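Rbstp0775 protein (Geobacillus stearothermophilus, PDB 1RZ3) is of unknown function but belongs to the phosphoribulokinase/uridine kinase family of P-loop proteins and probably acts as an ATP-dependent kinase. Local coordinates at residues V63-R68 with E111-S116. Numbering follows the deposited sequence.
Sequences VERAKR and ETDTHS
Asp113 points its carboxylate at the short, weakly bonded helical turn 65-68, where OD1 accepts the backbone N-H of Arg65 at 2.9 Å in an almost straight bond. The donor comes in on the syn side of the oxygen, 21° out of the carboxylate plane. The chi1 of Asp113 (180°) swings the carboxylate away from its own N, toward Arg65 and Ala66, and OD2 is directed to a water, 2.6 Å from that oxygen, which accepts the N-H of Ala66. The two carboxylate oxygens thus serve two successive backbone amides, of Arg65 and Ala66, one directly and one through water. Tyr108 OH makes a further hydrogen bond to OD1 and also bonds Arg68 NH2. The Arg65 side chain runs extended over Asp113, its CG 3.3 Å from OD1, and lays one guanidinium face above CB of Asp113. Guanidinium and carboxylate planes lie only 12° apart, yet no N-H of the group points at the acid; NH2 bonds the His110 carbonyl instead. A G1 beta bulge, in which Asp113 and Thr114 sit opposite Asp109, marks the turn of the hairpin of strands 102-109 and 114-121, so the contact joins this two-stranded antiparallel arm to the loop and helix following strand 53-57. Were Asp113 an alanine, the Arg65 amide, the bridging water and the Tyr108 hydroxyl would probably all lose their carboxylate partner. Two residues on, in strand 114-121, the edge of the His115 ring meets the Val63-Glu64 peptide, CE1 lying 3.6 Å from Glu64 N, while NE2 is hydrogen-bonded to the Ile62 carbonyl. Arg68 gives its NE to Val63 O at 2.8 Å, the carbonyl of the same peptide, nearly in the guanidinium plane.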
loop_
_atom_site.group_PDB
_atom_site.type_symbol
_atom_site.label_atom_id
_atom_site.label_comp_id
_atom_site.label_asym_id
_atom_site.label_seq_id
_atom_site.Cartn_x
_atom_site.Cartn_y
_atom_site.Cartn_z
ATOM N N VAL A 63 6.929 -11.748 2.772
ATOM C CA VAL A 63 7.664 -13.005 2.763
ATOM C C VAL A 63 7.194 -13.944 3.872
ATOM O O VAL A 63 6.435 -13.550 4.751
ATOM C CB VAL A 63 9.175 -12.756 2.930
ATOM C CG1 VAL A 63 9.681 -11.879 1.793
ATOM C CG2 VAL A 63 9.450 -12.091 4.278
ATOM N N GLU A 64 7.656 -15.190 3.816
ATOM C CA GLU A 64 7.299 -16.207 4.806
ATOM C C GLU A 64 7.823 -15.829 6.197
ATOM O O GLU A 64 8.779 -15.063 6.318
ATOM C CB GLU A 64 7.892 -17.554 4.388
ATOM C CG GLU A 64 9.397 -17.497 4.193
ATOM C CD GLU A 64 9.960 -18.733 3.525
ATOM O OE1 GLU A 64 9.868 -19.830 4.116
ATOM O OE2 GLU A 64 10.498 -18.601 2.405
ATOM N N ARG A 65 7.198 -16.380 7.235
ATOM C CA ARG A 65 7.595 -16.102 8.617
ATOM C C ARG A 65 9.092 -16.306 8.838
ATOM O O ARG A 65 9.761 -15.473 9.447
ATOM C CB ARG A 65 6.828 -17.007 9.586
ATOM C CG ARG A 65 5.329 -16.775 9.628
ATOM C CD ARG A 65 4.636 -17.819 10.496
ATOM N NE ARG A 65 3.182 -17.708 10.422
ATOM C CZ ARG A 65 2.330 -18.582 10.952
ATOM N NH1 ARG A 65 2.781 -19.648 11.603
ATOM N NH2 ARG A 65 1.022 -18.393 10.828
ATOM N N ALA A 66 9.608 -17.421 8.337
ATOM C CA ALA A 66 11.017 -17.755 8.487
ATOM C C ALA A 66 11.961 -16.655 8.015
ATOM O O ALA A 66 13.114 -16.602 8.445
ATOM C CB ALA A 66 11.319 -19.053 7.746
ATOM N N LYS A 67 11.481 -15.772 7.142
ATOM C CA LYS A 67 12.325 -14.698 6.630
ATOM C C LYS A 67 12.119 -13.344 7.305
ATOM O O LYS A 67 12.906 -12.422 7.100
ATOM C CB LYS A 67 12.129 -14.542 5.119
ATOM C CG LYS A 67 12.601 -15.738 4.309
ATOM C CD LYS A 67 12.561 -15.451 2.816
ATOM C CE LYS A 67 13.077 -16.641 2.020
ATOM N NZ LYS A 67 13.109 -16.366 0.556
ATOM N N ARG A 68 11.072 -13.220 8.110
ATOM C CA ARG A 68 10.803 -11.953 8.782
ATOM C C ARG A 68 10.676 -12.090 10.298
ATOM O O ARG A 68 10.369 -11.120 10.989
ATOM C CB ARG A 68 9.541 -11.314 8.194
ATOM C CG ARG A 68 8.307 -12.186 8.286
ATOM C CD ARG A 68 7.232 -11.720 7.316
ATOM N NE ARG A 68 6.084 -12.618 7.321
ATOM C CZ ARG A 68 5.126 -12.596 8.237
ATOM N NH1 ARG A 68 5.173 -11.711 9.221
ATOM N NH2 ARG A 68 4.128 -13.467 8.177
ATOM N N GLU A 111 -2.482 -17.621 7.332
ATOM C CA GLU A 111 -2.826 -18.791 8.137
ATOM C C GLU A 111 -1.891 -19.977 7.915
ATOM O O GLU A 111 -1.403 -20.575 8.873
ATOM C CB GLU A 111 -4.264 -19.227 7.847
ATOM C CG GLU A 111 -5.310 -18.170 8.158
ATOM C CD GLU A 111 -6.721 -18.636 7.845
ATOM O OE1 GLU A 111 -6.994 -18.960 6.668
ATOM O OE2 GLU A 111 -7.558 -18.682 8.776
ATOM N N THR A 112 -1.639 -20.311 6.655
ATOM C CA THR A 112 -0.780 -21.443 6.320
ATOM C C THR A 112 0.686 -21.076 6.115
ATOM O O THR A 112 1.518 -21.951 5.881
ATOM C CB THR A 112 -1.270 -22.141 5.039
ATOM O OG1 THR A 112 -1.184 -21.228 3.936
ATOM C CG2 THR A 112 -2.714 -22.599 5.199
ATOM N N ASP A 113 1.001 -19.788 6.204
ATOM C CA ASP A 113 2.369 -19.315 6.010
ATOM C C ASP A 113 2.957 -19.876 4.714
ATOM O O ASP A 113 4.084 -20.363 4.683
ATOM C CB ASP A 113 3.243 -19.699 7.212
ATOM C CG ASP A 113 4.686 -19.234 7.063
ATOM O OD1 ASP A 113 4.909 -18.070 6.663
ATOM O OD2 ASP A 113 5.601 -20.035 7.354
ATOM N N THR A 114 2.173 -19.801 3.642
ATOM C CA THR A 114 2.603 -20.279 2.334
ATOM C C THR A 114 2.186 -19.271 1.268
ATOM O O THR A 114 1.333 -18.420 1.514
ATOM C CB THR A 114 1.950 -21.632 1.984
ATOM O OG1 THR A 114 0.526 -21.477 1.937
ATOM C CG2 THR A 114 2.305 -22.681 3.030
ATOM N N HIS A 115 2.793 -19.369 0.091
ATOM C CA HIS A 115 2.448 -18.483 -1.016
ATOM C C HIS A 115 1.865 -19.287 -2.169
ATOM O O HIS A 115 2.168 -20.466 -2.334
ATOM C CB HIS A 115 3.677 -17.741 -1.545
ATOM C CG HIS A 115 4.289 -16.794 -0.563
ATOM N ND1 HIS A 115 5.093 -17.214 0.476
ATOM C CD2 HIS A 115 4.248 -15.443 -0.485
ATOM C CE1 HIS A 115 5.525 -16.161 1.147
ATOM N NE2 HIS A 115 5.027 -15.074 0.585
ATOM N N SER A 116 1.024 -18.637 -2.962
ATOM C CA SER A 116 0.435 -19.265 -4.133
ATOM C C SER A 116 0.478 -18.210 -5.232
ATOM O O SER A 116 0.250 -17.027 -4.970
ATOM C CB SER A 116 -1.009 -19.688 -3.860
ATOM O OG SER A 116 -1.833 -18.563 -3.607
HETATM O O HOH W 1 8.159 -19.689 7.249
#